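Local coordinates for putative endonuclease/exonuclease/phosphatase family protein (Bacteroides thetaiotaomicron, PDB 3MPR) that probably cleaves phosphodiester bonds in nucleic acids as a metal-dependent nuclease of the DNase I-like endonuclease/exonuclease/phosphatase family, at residues A[112-117]-A[147-152]; A[101-106]-A[155-160]; A[72-77]-A[116-121]; A[211-216]-A[226-231]. All coordinates share one frame; numbering follows the deposited sequence.

Interaction 1: A[112-117]-A[147-152]; sequences KGWDAV and GKKARV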
loop_
_atom_site.group_PDB
_atom_site.type_symbol
_atom_site.label_atom_id
_atom_site.label_comp_id
_atom_site.label_asym_id
_atom_site.label_seq_id
_atom_site.Cartn_x
_atom_site.Cartn_y
_atom_site.Cartn_z
ATOM N N LYS A 112 10.308 36.010 -5.150
ATOM C CA LYS A 112 10.772 35.105 -6.195
ATOM C C LYS A 112 12.283 35.028 -6.107
ATOM O O LYS A 112 12.942 35.999 -5.739
ATOM C CB LYS A 112 10.371 35.617 -7.583
ATOM C CG LYS A 112 8.876 35.781 -7.770
ATOM C CD LYS A 112 8.538 36.491 -9.075
ATOM C CE LYS A 112 7.041 36.764 -9.164
ATOM N NZ LYS A 112 6.664 37.460 -10.426
ATOM N N GLY A 113 12.843 33.881 -6.457
ATOM C CA GLY A 113 14.286 33.733 -6.393
ATOM C C GLY A 113 14.922 33.615 -7.762
ATOM O O GLY A 113 14.372 32.966 -8.656
ATOM N N TRP A 114 16.084 34.243 -7.923
ATOM C CA TRP A 114 16.845 34.150 -9.162
ATOM C C TRP A 114 15.930 34.257 -10.389
ATOM O O TRP A 114 15.270 35.274 -10.569
ATOM C CB TRP A 114 17.702 32.873 -9.160
ATOM C CG TRP A 114 18.578 32.794 -7.925
ATOM C CD1 TRP A 114 19.815 33.349 -7.766
ATOM C CD2 TRP A 114 18.262 32.158 -6.673
ATOM N NE1 TRP A 114 20.297 33.084 -6.504
ATOM C CE2 TRP A 114 19.361 32.362 -5.810
ATOM C CE3 TRP A 114 17.159 31.437 -6.200
ATOM C CZ2 TRP A 114 19.388 31.876 -4.502
ATOM C CZ3 TRP A 114 17.190 30.945 -4.906
ATOM C CH2 TRP A 114 18.296 31.168 -4.070
ATOM N N ASP A 115 15.865 33.210 -11.205
ATOM C CA ASP A 115 15.093 33.257 -12.454
ATOM C C ASP A 115 13.707 32.590 -12.381
ATOM O O ASP A 115 13.097 32.269 -13.412
ATOM C CB ASP A 115 15.920 32.664 -13.605
ATOM C CG ASP A 115 16.283 31.196 -13.375
ATOM O OD1 ASP A 115 16.037 30.682 -12.266
ATOM O OD2 ASP A 115 16.819 30.557 -14.304
ATOM N N ALA A 116 13.197 32.401 -11.170
ATOM C CA ALA A 116 11.904 31.739 -10.989
ATOM C C ALA A 116 10.740 32.676 -11.338
ATOM O O ALA A 116 10.897 33.895 -11.306
ATOM C CB ALA A 116 11.773 31.224 -9.559
ATOM N N VAL A 117 9.580 32.112 -11.670
ATOM C CA VAL A 117 8.407 32.928 -12.003
ATOM C C VAL A 117 7.433 33.103 -10.836
ATOM O O VAL A 117 6.683 34.081 -10.787
ATOM C CB VAL A 117 7.641 32.371 -13.218
ATOM C CG1 VAL A 117 8.520 32.418 -14.461
ATOM C CG2 VAL A 117 7.174 30.952 -12.941
ATOM N N GLY A 147 12.422 28.489 -13.503
ATOM C CA GLY A 147 13.748 28.940 -13.118
ATOM C C GLY A 147 14.759 27.843 -12.847
ATOM O O GLY A 147 14.810 27.293 -11.749
ATOM N N LYS A 148 15.566 27.518 -13.853
ATOM C CA LYS A 148 16.592 26.496 -13.699
ATOM C C LYS A 148 17.650 26.942 -12.692
ATOM O O LYS A 148 18.043 26.188 -11.800
ATOM C CB LYS A 148 17.239 26.192 -15.052
ATOM C CG LYS A 148 18.293 25.095 -15.013
ATOM C CD LYS A 148 18.900 24.898 -16.394
ATOM C CE LYS A 148 19.642 23.579 -16.505
ATOM N NZ LYS A 148 20.588 23.389 -15.375
ATOM N N LYS A 149 18.127 28.169 -12.834
ATOM C CA LYS A 149 19.113 28.667 -11.888
ATOM C C LYS A 149 18.521 28.637 -10.482
ATOM O O LYS A 149 19.194 28.264 -9.520
ATOM C CB LYS A 149 19.561 30.089 -12.237
ATOM C CG LYS A 149 20.573 30.638 -11.243
ATOM C CD LYS A 149 21.188 31.953 -11.710
ATOM C CE LYS A 149 22.388 32.315 -10.843
ATOM N NZ LYS A 149 22.641 33.778 -10.871
ATOM N N ALA A 150 17.254 29.020 -10.371
ATOM C CA ALA A 150 16.584 29.029 -9.067
ATOM C C ALA A 150 16.542 27.638 -8.431
ATOM O O ALA A 150 16.775 27.497 -7.237
ATOM C CB ALA A 150 15.195 29.594 -9.187
ATOM N N ARG A 151 16.252 26.608 -9.224
ATOM C CA ARG A 151 16.244 25.240 -8.701
ATOM C C ARG A 151 17.611 24.802 -8.165
ATOM O O ARG A 151 17.705 24.200 -7.092
ATOM C CB ARG A 151 15.737 24.239 -9.752
ATOM C CG ARG A 151 14.256 24.400 -10.112
ATOM C CD ARG A 151 13.772 23.203 -10.941
ATOM N NE ARG A 151 14.468 23.075 -12.215
ATOM C CZ ARG A 151 14.028 23.575 -13.370
ATOM N NH1 ARG A 151 12.895 24.266 -13.420
ATOM N NH2 ARG A 151 14.730 23.397 -14.475
ATOM N N VAL A 152 18.669 25.107 -8.909
ATOM C CA VAL A 152 20.013 24.751 -8.481
ATOM C C VAL A 152 20.390 25.529 -7.214
ATOM O O VAL A 152 20.843 24.951 -6.220
ATOM C CB VAL A 152 21.046 25.004 -9.601
ATOM C CG1 VAL A 152 22.452 24.689 -9.113
ATOM C CG2 VAL A 152 20.710 24.158 -10.828
HETATM O O HOH W 1 16.251 29.169 -16.323
#
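The carboxylate of Asp-115, its CG set between backbone N and carbonyl carbon (chi1 61°), reaches across to the first turn of helix 148-164 and takes two of its backbone N-H groups, one on each oxygen. OD1 accepts from Ala-150 N at 2.8 Å and OD2 from Lys-149 N at 3.1 Å, both on their syn sides, with the donors tilted 27° and 19° out of the carboxylate plane. A water adds a third link, donating to Asp-115 OD2 and accepting from Lys-148 N. The negative group therefore lies at the positive end of the helix dipole, which would be expected to stabilise it. An asparagine here would probably lose the negative charge at the helix start and leave Lys-149 N or Ala-150 N without an acceptor. Gly-147, at the N-cap position, lies so close under the aspartate and Ala-116 N that a CB would collide with both.

Apolar contacts flank this polar core. Trp-114 lays CE3 3.8 Å from Ala-150 CA, while the extended Lys-149 crosses the indole at about a right angle, its CE 4.1 Å from Trp-114 CD1. The methyls of Ala-116 and Ala-150 meet at 3.8 Å between their CB atoms.

A type II' turn from Gly-113 to Ala-116, closed by Ala-116 N to Gly-113 O, presents Trp-114 and Asp-115 to the helix. Glu-105 accepts from Trp-114 N, and the indole also touches Glu-153 and Ser-154. The loop between strands 93-102 and 121-129 is thereby seated on the start of helix 148-164, near Asp-144, which binds both Gly-147 N and Val-117 N.

Interaction 2: A[101-106]-A[155-160]; sequences FWLSET and AFLVQE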
loop_
_atom_site.group_PDB
_atom_site.type_symbol
_atom_site.label_atom_id
_atom_site.label_comp_id
_atom_site.label_asym_id
_atom_site.label_seq_id
_atom_site.Cartn_x
_atom_site.Cartn_y
_atom_site.Cartn_z
ATOM N N PHE A 101 11.204 29.214 4.964
ATOM C CA PHE A 101 12.035 30.165 4.241
ATOM C C PHE A 101 11.692 30.107 2.754
ATOM O O PHE A 101 11.333 29.041 2.236
ATOM C CB PHE A 101 13.537 29.926 4.501
ATOM C CG PHE A 101 14.026 28.528 4.163
ATOM C CD1 PHE A 101 13.979 27.512 5.104
ATOM C CD2 PHE A 101 14.587 28.255 2.923
ATOM C CE1 PHE A 101 14.444 26.235 4.798
ATOM C CE2 PHE A 101 15.047 26.984 2.608
ATOM C CZ PHE A 101 14.976 25.973 3.550
ATOM N N TRP A 102 11.780 31.247 2.073
ATOM C CA TRP A 102 11.539 31.281 0.631
ATOM C C TRP A 102 12.801 30.902 -0.124
ATOM O O TRP A 102 13.905 31.141 0.346
ATOM C CB TRP A 102 11.002 32.656 0.193
ATOM C CG TRP A 102 9.546 32.792 0.531
ATOM C CD1 TRP A 102 8.493 32.587 -0.306
ATOM C CD2 TRP A 102 8.986 33.079 1.817
ATOM N NE1 TRP A 102 7.312 32.750 0.368
ATOM C CE2 TRP A 102 7.587 33.056 1.675
ATOM C CE3 TRP A 102 9.532 33.370 3.071
ATOM C CZ2 TRP A 102 6.724 33.308 2.742
ATOM C CZ3 TRP A 102 8.672 33.627 4.132
ATOM C CH2 TRP A 102 7.288 33.592 3.959
ATOM N N LEU A 103 12.627 30.270 -1.277
ATOM C CA LEU A 103 13.761 29.820 -2.070
ATOM C C LEU A 103 14.204 30.984 -2.950
ATOM O O LEU A 103 13.830 31.081 -4.118
ATOM C CB LEU A 103 13.369 28.593 -2.899
ATOM C CG LEU A 103 12.831 27.442 -2.039
ATOM C CD1 LEU A 103 12.356 26.270 -2.899
ATOM C CD2 LEU A 103 13.889 26.986 -1.013
ATOM N N SER A 104 14.985 31.885 -2.360
ATOM C CA SER A 104 15.414 33.095 -3.048
ATOM C C SER A 104 16.656 33.684 -2.393
ATOM O O SER A 104 17.169 33.148 -1.406
ATOM C CB SER A 104 14.299 34.134 -3.038
ATOM O OG SER A 104 14.129 34.697 -1.745
ATOM N N GLU A 105 17.135 34.793 -2.955
ATOM C CA GLU A 105 18.264 35.520 -2.396
ATOM C C GLU A 105 17.897 36.165 -1.065
ATOM O O GLU A 105 18.774 36.562 -0.301
ATOM C CB GLU A 105 18.738 36.608 -3.369
ATOM C CG GLU A 105 19.143 36.106 -4.741
ATOM C CD GLU A 105 17.984 36.071 -5.727
ATOM O OE1 GLU A 105 16.849 35.743 -5.322
ATOM O OE2 GLU A 105 18.211 36.382 -6.915
ATOM N N THR A 106 16.597 36.282 -0.801
ATOM C CA THR A 106 16.102 36.857 0.449
ATOM C C THR A 106 15.099 35.911 1.111
ATOM O O THR A 106 13.889 36.145 1.050
ATOM C CB THR A 106 15.427 38.217 0.202
ATOM O OG1 THR A 106 14.331 38.040 -0.702
ATOM C CG2 THR A 106 16.426 39.211 -0.409
ATOM N N ALA A 155 18.652 24.232 -4.177
ATOM C CA ALA A 155 19.198 23.003 -3.622
ATOM C C ALA A 155 20.294 23.310 -2.615
ATOM O O ALA A 155 20.342 22.718 -1.527
ATOM C CB ALA A 155 19.709 22.092 -4.729
ATOM N N PHE A 156 21.164 24.255 -2.956
ATOM C CA PHE A 156 22.263 24.600 -2.053
ATOM C C PHE A 156 21.835 25.428 -0.842
ATOM O O PHE A 156 22.400 25.292 0.234
ATOM C CB PHE A 156 23.416 25.249 -2.827
ATOM C CG PHE A 156 24.110 24.288 -3.745
ATOM C CD1 PHE A 156 24.866 23.250 -3.224
ATOM C CD2 PHE A 156 23.968 24.388 -5.117
ATOM C CE1 PHE A 156 25.489 22.346 -4.058
ATOM C CE2 PHE A 156 24.585 23.483 -5.958
ATOM C CZ PHE A 156 25.348 22.465 -5.429
ATOM N N LEU A 157 20.813 26.260 -1.011
ATOM C CA LEU A 157 20.252 27.003 0.117
ATOM C C LEU A 157 19.630 26.036 1.123
ATOM O O LEU A 157 19.777 26.185 2.335
ATOM C CB LEU A 157 19.202 27.993 -0.372
ATOM C CG LEU A 157 18.269 28.599 0.680
ATOM C CD1 LEU A 157 19.049 29.397 1.724
ATOM C CD2 LEU A 157 17.209 29.478 0.007
ATOM N N VAL A 158 18.934 25.027 0.617
ATOM C CA VAL A 158 18.359 24.041 1.517
ATOM C C VAL A 158 19.454 23.330 2.305
ATOM O O VAL A 158 19.343 23.155 3.518
ATOM C CB VAL A 158 17.427 23.057 0.777
ATOM C CG1 VAL A 158 17.095 21.878 1.670
ATOM C CG2 VAL A 158 16.158 23.781 0.349
ATOM N N GLN A 159 20.533 22.952 1.628
ATOM C CA GLN A 159 21.635 22.300 2.318
ATOM C C GLN A 159 22.292 23.245 3.353
ATOM O O GLN A 159 22.712 22.811 4.408
ATOM C CB GLN A 159 22.639 21.754 1.306
ATOM C CG GLN A 159 22.050 20.615 0.471
ATOM C CD GLN A 159 22.863 20.291 -0.763
ATOM O OE1 GLN A 159 22.383 20.421 -1.892
ATOM N NE2 GLN A 159 24.093 19.844 -0.557
ATOM N N GLU A 160 22.361 24.536 3.065
ATOM C CA GLU A 160 22.857 25.471 4.083
ATOM C C GLU A 160 21.930 25.531 5.306
ATOM O O GLU A 160 22.394 25.535 6.446
ATOM C CB GLU A 160 23.090 26.856 3.500
ATOM C CG GLU A 160 24.269 26.913 2.526
ATOM C CD GLU A 160 25.603 26.534 3.179
ATOM O OE1 GLU A 160 26.150 27.353 3.952
ATOM O OE2 GLU A 160 26.103 25.417 2.920
#
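Leu-157 pushes its CD2 methyl into the bend of the chain that follows strand 93-102, where it lies 3.7 Å from Trp-102 O, 3.9 Å from Ser-104 O and 4.0 Å from Leu-103 CA. With CG anti to the backbone N (chi1 165°), the leucine extends from the helix into this bend. Alongside it, running the opposite way, comes the Phe-101 ring, whose CE2 is 4.1 Å from Leu-157 CG. Val-158 meets the same ring at the edge, near its plane, placing CG2 4.1 Å from Phe-101 CZ. Leu-103 CD2 completes the group, 4.2 Å from Val-158 CG2. No hydrogen bond joins the two segments; the contact is hydrophobic and buried.

Local structure sets the bend: Leu-103 is the centre of an inverse gamma turn, and Ser-104 OG accepts from Thr-106 N in an ST turn while also bonding to Ser-111. Backbone pairing of strands 93-102 and 121-129, continued just past their ends, fixes the rest: Phe-101 is bonded to Cys-122 and Leu-103 to Arg-120, while Trp-102 points away from the helix and gives its NE1 proton to Arg-74 O.

Helix 148-164 is the connection of a beta-alpha-beta crossover between the parallel neighbours 135-142 and 173-178, and it covers the end of strand 93-102, outermost in the same sheet, as befits the layered alpha/beta sandwich of DNase I-like proteins.

Interaction 3: A[72-77]-A[116-121]; sequences VGRDDG and AVLPRI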
loop_
_atom_site.group_PDB
_atom_site.type_symbol
_atom_site.label_atom_id
_atom_site.label_comp_id
_atom_site.label_asym_id
_atom_site.label_seq_id
_atom_site.Cartn_x
_atom_site.Cartn_y
_atom_site.Cartn_z
ATOM N N VAL A 72 3.463 27.773 6.380
ATOM C CA VAL A 72 2.672 28.956 6.044
ATOM C C VAL A 72 2.469 29.139 4.544
ATOM O O VAL A 72 3.124 28.490 3.735
ATOM C CB VAL A 72 3.297 30.243 6.620
ATOM C CG1 VAL A 72 3.536 30.099 8.119
ATOM C CG2 VAL A 72 4.590 30.576 5.883
ATOM N N GLY A 73 1.550 30.032 4.183
ATOM C CA GLY A 73 1.251 30.322 2.789
ATOM C C GLY A 73 2.410 30.989 2.086
ATOM O O GLY A 73 3.035 31.902 2.637
ATOM N N ARG A 74 2.703 30.552 0.863
ATOM C CA ARG A 74 3.882 31.054 0.156
ATOM C C ARG A 74 3.735 32.467 -0.402
ATOM O O ARG A 74 4.730 33.083 -0.755
ATOM C CB ARG A 74 4.303 30.103 -0.975
ATOM C CG ARG A 74 3.418 30.146 -2.229
ATOM C CD ARG A 74 3.859 29.059 -3.198
ATOM N NE ARG A 74 3.124 29.063 -4.460
ATOM C CZ ARG A 74 3.312 28.167 -5.427
ATOM N NH1 ARG A 74 4.208 27.197 -5.277
ATOM N NH2 ARG A 74 2.603 28.237 -6.542
ATOM N N ASP A 75 2.503 32.971 -0.503
ATOM C CA ASP A 75 2.275 34.305 -1.076
ATOM C C ASP A 75 2.628 35.430 -0.108
ATOM O O ASP A 75 3.253 36.429 -0.486
ATOM C CB ASP A 75 0.813 34.466 -1.520
ATOM C CG ASP A 75 0.509 33.746 -2.818
ATOM O OD1 ASP A 75 1.404 33.066 -3.365
ATOM O OD2 ASP A 75 -0.643 33.853 -3.287
ATOM N N ASP A 76 2.211 35.285 1.142
ATOM C CA ASP A 76 2.394 36.365 2.110
ATOM C C ASP A 76 2.932 35.877 3.449
ATOM O O ASP A 76 3.043 36.648 4.409
ATOM C CB ASP A 76 1.084 37.132 2.311
ATOM C CG ASP A 76 0.026 36.317 3.029
ATOM O OD1 ASP A 76 0.213 35.086 3.171
ATOM O OD2 ASP A 76 -1.000 36.906 3.446
ATOM N N GLY A 77 3.259 34.591 3.521
ATOM C CA GLY A 77 3.808 34.032 4.741
ATOM C C GLY A 77 2.775 33.873 5.835
ATOM O O GLY A 77 3.113 33.617 6.990
ATOM N N ALA A 116 13.197 32.401 -11.170
ATOM C CA ALA A 116 11.904 31.739 -10.989
ATOM C C ALA A 116 10.740 32.676 -11.338
ATOM O O ALA A 116 10.897 33.895 -11.306
ATOM C CB ALA A 116 11.773 31.224 -9.559
ATOM N N VAL A 117 9.580 32.112 -11.670
ATOM C CA VAL A 117 8.407 32.928 -12.003
ATOM C C VAL A 117 7.433 33.103 -10.836
ATOM O O VAL A 117 6.683 34.081 -10.787
ATOM C CB VAL A 117 7.641 32.371 -13.218
ATOM C CG1 VAL A 117 8.520 32.418 -14.461
ATOM C CG2 VAL A 117 7.174 30.952 -12.941
ATOM N N LEU A 118 7.437 32.159 -9.898
ATOM C CA LEU A 118 6.585 32.265 -8.717
ATOM C C LEU A 118 7.406 32.183 -7.431
ATOM O O LEU A 118 8.465 31.560 -7.411
ATOM C CB LEU A 118 5.516 31.168 -8.728
ATOM C CG LEU A 118 4.188 31.434 -9.451
ATOM C CD1 LEU A 118 4.392 32.142 -10.767
ATOM C CD2 LEU A 118 3.422 30.134 -9.661
ATOM N N PRO A 119 6.925 32.817 -6.350
ATOM C CA PRO A 119 7.596 32.586 -5.064
ATOM C C PRO A 119 7.425 31.131 -4.669
ATOM O O PRO A 119 6.408 30.518 -4.987
ATOM C CB PRO A 119 6.828 33.481 -4.091
ATOM C CG PRO A 119 5.460 33.635 -4.733
ATOM C CD PRO A 119 5.742 33.688 -6.214
ATOM N N ARG A 120 8.422 30.580 -3.997
ATOM C CA ARG A 120 8.424 29.160 -3.647
ATOM C C ARG A 120 8.904 29.058 -2.213
ATOM O O ARG A 120 9.863 29.722 -1.827
ATOM C CB ARG A 120 9.360 28.385 -4.575
ATOM C CG ARG A 120 9.039 28.557 -6.057
ATOM C CD ARG A 120 7.752 27.839 -6.441
ATOM N NE ARG A 120 7.466 27.961 -7.868
ATOM C CZ ARG A 120 6.599 27.199 -8.531
ATOM N NH1 ARG A 120 5.917 26.254 -7.897
ATOM N NH2 ARG A 120 6.411 27.384 -9.835
ATOM N N ILE A 121 8.236 28.236 -1.419
ATOM C CA ILE A 121 8.507 28.201 0.005
ATOM C C ILE A 121 8.950 26.808 0.434
ATOM O O ILE A 121 8.476 25.801 -0.098
ATOM C CB ILE A 121 7.267 28.673 0.814
ATOM C CG1 ILE A 121 7.650 29.055 2.251
ATOM C CG2 ILE A 121 6.155 27.608 0.804
ATOM C CD1 ILE A 121 6.486 29.594 3.076
HETATM O O HOH W 2 6.231 26.618 -3.274
HETATM O O HOH W 3 2.740 25.784 -7.866
#
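Ile-121 and Arg-74 meet through their aliphatic parts in the tight half of this contact, Ile-121 CG2 packing 3.6 Å from Arg-74 CB. Val-72 CG2 stands 3.5 Å from Ile-121 CD1, the two side chains crossing at about a right angle. From here Arg-74 runs out straight from CG to NE (chi2 -174°, chi3 -177°) over the backbone of Pro-119, whose O approaches Arg-74 CD to 3.4 Å and lies over one face of the guanidinium. That carbonyl oxygen is buried without a hydrogen-bonding partner, so the cationic group above it may offer some electrostatic compensation.

The segments are loops of different halves of the DNase I-like sandwich: 72-77 follows strand 67-70 of one sheet, and 116-121 leads into strand 121-129 of the other. Arg-74 comes about 6 Å, side chain to side chain, from Glu-51, which is known to bind magnesium, although none is bound to this chain.

Toward the guanidinium ends the packing gives way to water. Arg-74 and Arg-120 lie side by side, with guanidinium planes 78° apart and NH1 atoms 3.3 Å from each other. Asp-144 forms a salt bridge with Arg-120 NE. One water, in the plane of the Arg-74 guanidinium, accepts from Arg-74 NH1 at 2.9 Å and from Ile-121 N; another accepts from Arg-74 NH2 at 2.8 Å and, weakly, from Arg-120 NH1.

Interaction 4: A[211-216]-A[226-231]; sequences NGTFNN and RIDHIF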
loop_
_atom_site.group_PDB
_atom_site.type_symbol
_atom_site.label_atom_id
_atom_site.label_comp_id
_atom_site.label_asym_id
_atom_site.label_seq_id
_atom_site.Cartn_x
_atom_site.Cartn_y
_atom_site.Cartn_z
ATOM N N ASN A 211 5.605 2.798 -11.207
ATOM C CA ASN A 211 5.447 4.011 -11.988
ATOM C C ASN A 211 6.383 5.087 -11.446
ATOM O O ASN A 211 6.954 4.938 -10.355
ATOM C CB ASN A 211 3.996 4.500 -11.917
ATOM C CG ASN A 211 3.492 5.036 -13.250
ATOM O OD1 ASN A 211 4.181 5.804 -13.912
ATOM N ND2 ASN A 211 2.284 4.617 -13.653
ATOM N N GLY A 212 6.541 6.157 -12.217
ATOM C CA GLY A 212 7.162 7.378 -11.731
ATOM C C GLY A 212 6.143 8.143 -10.908
ATOM O O GLY A 212 5.110 7.591 -10.530
ATOM N N THR A 213 6.401 9.421 -10.640
ATOM C CA THR A 213 5.597 10.100 -9.635
ATOM C C THR A 213 4.531 11.062 -10.159
ATOM O O THR A 213 3.570 11.345 -9.451
ATOM C CB THR A 213 6.474 10.803 -8.586
ATOM O OG1 THR A 213 7.175 11.895 -9.198
ATOM C CG2 THR A 213 7.472 9.805 -7.998
ATOM N N PHE A 214 4.677 11.558 -11.384
ATOM C CA PHE A 214 3.619 12.392 -11.972
ATOM C C PHE A 214 2.679 11.558 -12.844
ATOM O O PHE A 214 3.136 10.722 -13.626
ATOM C CB PHE A 214 4.239 13.531 -12.794
ATOM C CG PHE A 214 3.224 14.534 -13.319
ATOM C CD1 PHE A 214 2.389 15.219 -12.454
ATOM C CD2 PHE A 214 3.133 14.799 -14.679
ATOM C CE1 PHE A 214 1.461 16.139 -12.934
ATOM C CE2 PHE A 214 2.215 15.719 -15.166
ATOM C CZ PHE A 214 1.379 16.383 -14.296
ATOM N N ASN A 215 1.368 11.774 -12.714
ATOM C CA ASN A 215 0.417 11.068 -13.565
ATOM C C ASN A 215 -0.527 11.976 -14.382
ATOM O O ASN A 215 -1.186 11.498 -15.300
ATOM C CB ASN A 215 -0.377 10.015 -12.776
ATOM C CG ASN A 215 -1.235 10.624 -11.686
ATOM O OD1 ASN A 215 -2.088 11.469 -11.950
ATOM N ND2 ASN A 215 -1.029 10.179 -10.450
ATOM N N ASN A 216 -0.597 13.269 -14.049
ATOM C CA ASN A 216 -1.442 14.193 -14.803
ATOM C C ASN A 216 -2.932 13.798 -14.779
ATOM O O ASN A 216 -3.679 14.063 -15.725
ATOM C CB ASN A 216 -0.944 14.277 -16.252
ATOM C CG ASN A 216 -1.446 15.519 -16.972
ATOM O OD1 ASN A 216 -1.635 16.569 -16.364
ATOM N ND2 ASN A 216 -1.675 15.396 -18.274
ATOM N N ARG A 226 11.036 10.656 -12.136
ATOM C CA ARG A 226 10.608 10.904 -10.768
ATOM C C ARG A 226 10.823 12.398 -10.512
ATOM O O ARG A 226 11.939 12.913 -10.669
ATOM C CB ARG A 226 11.428 10.056 -9.785
ATOM C CG ARG A 226 11.535 8.566 -10.187
ATOM C CD ARG A 226 12.251 7.726 -9.132
ATOM N NE ARG A 226 13.553 8.265 -8.759
ATOM C CZ ARG A 226 14.678 8.080 -9.447
ATOM N NH1 ARG A 226 14.680 7.352 -10.555
ATOM N NH2 ARG A 226 15.808 8.612 -9.010
ATOM N N ILE A 227 9.754 13.116 -10.172
ATOM C CA ILE A 227 9.898 14.534 -9.865
ATOM C C ILE A 227 9.565 14.833 -8.400
ATOM O O ILE A 227 9.824 15.935 -7.893
ATOM C CB ILE A 227 9.085 15.421 -10.835
ATOM C CG1 ILE A 227 7.579 15.219 -10.655
ATOM C CG2 ILE A 227 9.524 15.163 -12.281
ATOM C CD1 ILE A 227 6.739 16.173 -11.503
ATOM N N ASP A 228 9.005 13.838 -7.721
ATOM C CA ASP A 228 8.764 13.930 -6.293
ATOM C C ASP A 228 9.773 13.008 -5.638
ATOM O O ASP A 228 9.841 11.833 -5.983
ATOM C CB ASP A 228 7.339 13.463 -5.983
ATOM C CG ASP A 228 6.302 14.253 -6.757
ATOM O OD1 ASP A 228 5.825 13.774 -7.813
ATOM O OD2 ASP A 228 6.001 15.382 -6.323
ATOM N N HIS A 229 10.565 13.540 -4.705
ATOM C CA HIS A 229 11.640 12.770 -4.107
ATOM C C HIS A 229 11.566 12.845 -2.599
ATOM O O HIS A 229 10.990 13.783 -2.033
ATOM C CB HIS A 229 13.015 13.337 -4.505
ATOM C CG HIS A 229 13.240 13.436 -5.979
ATOM N ND1 HIS A 229 13.345 12.326 -6.793
ATOM C CD2 HIS A 229 13.403 14.513 -6.785
ATOM C CE1 HIS A 229 13.553 12.717 -8.038
ATOM N NE2 HIS A 229 13.595 14.038 -8.060
ATOM N N ILE A 230 12.177 11.858 -1.961
ATOM C CA ILE A 230 12.491 11.953 -0.543
ATOM C C ILE A 230 13.995 11.754 -0.401
ATOM O O ILE A 230 14.506 10.672 -0.665
ATOM C CB ILE A 230 11.710 10.917 0.281
ATOM C CG1 ILE A 230 10.195 11.161 0.111
ATOM C CG2 ILE A 230 12.101 10.991 1.752
ATOM C CD1 ILE A 230 9.303 10.237 0.960
ATOM N N PHE A 231 14.700 12.821 -0.027
ATOM C CA PHE A 231 16.143 12.774 0.175
ATOM C C PHE A 231 16.388 12.687 1.672
ATOM O O PHE A 231 15.662 13.315 2.457
ATOM C CB PHE A 231 16.796 14.056 -0.349
ATOM C CG PHE A 231 16.679 14.247 -1.846
ATOM C CD1 PHE A 231 17.444 13.484 -2.717
ATOM C CD2 PHE A 231 15.835 15.212 -2.372
ATOM C CE1 PHE A 231 17.362 13.672 -4.090
ATOM C CE2 PHE A 231 15.745 15.406 -3.739
ATOM C CZ PHE A 231 16.518 14.640 -4.602
#
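Thr-213 sets its hydroxyl against Ile-227 N and the Asp-228 carboxylate. OG1 accepts from Ile-227 N at 3.0 Å, with an N-H...O angle of 156°, and donates to Asp-228 OD1 at 2.7 Å, although the placement of that carboxylate oxygen is less certain. The threonine and aspartate side chains cross at a slant, and the Thr-213 methyl CG2 rests 3.7 Å from Asp-228 O. A valine here would probably leave Ile-227 N without its acceptor, and the less certain bond to Asp-228 would go too.

The segment 226-231 carries the Arg-Ile-Asp-His sequence around the beginning of strand 228-232, which lies between strands 173-178 and 198-199 in a sheet of the DNase I-like fold. Asp-228 touches His-280; in relatives of this family an aspartate at such a place orients the active-site histidine, and the geometry is consistent with that role.

Beside this, Ile-227 turns its CG1 branch between backbone N and carbonyl carbon (chi1 67°), bringing CD1 to 3.9 Å from Phe-214 CB. The Phe-214 ring leads away from the strand: Asn-216 N sits 3.6 Å above its centre, and His-280 meets it edge-to-face. The Phe-214 side chain is about 7 Å from that of Glu-51, which is known to bind magnesium, though none is bound to this chain. The end of Arg-226 leads away from 211-216, to a salt bridge with Asp-199 and a cation-pi contact with Tyr-201.

Overall arrangement
Interactions 1, 2 and 3 form one connected cluster, their centres 11 to 13 Å apart. Interactions 1 and 2 both use helix 148-164, one at its start and one farther along, and interaction 1 is nested within the chain loop closed by interaction 2. Interaction 3 alternates with interaction 2 along the chain and shares Ala-116 and Val-117 with interaction 1, so the loop after strand 93-102 is held from several directions. Interaction 4 comes later in sequence, its centre 20 to 22 Å from the others, yet its strand 228-232 belongs to the same sheet as strand 93-102. Interactions 3 and 4 bring loops of both regions near the metal-binding Glu-51.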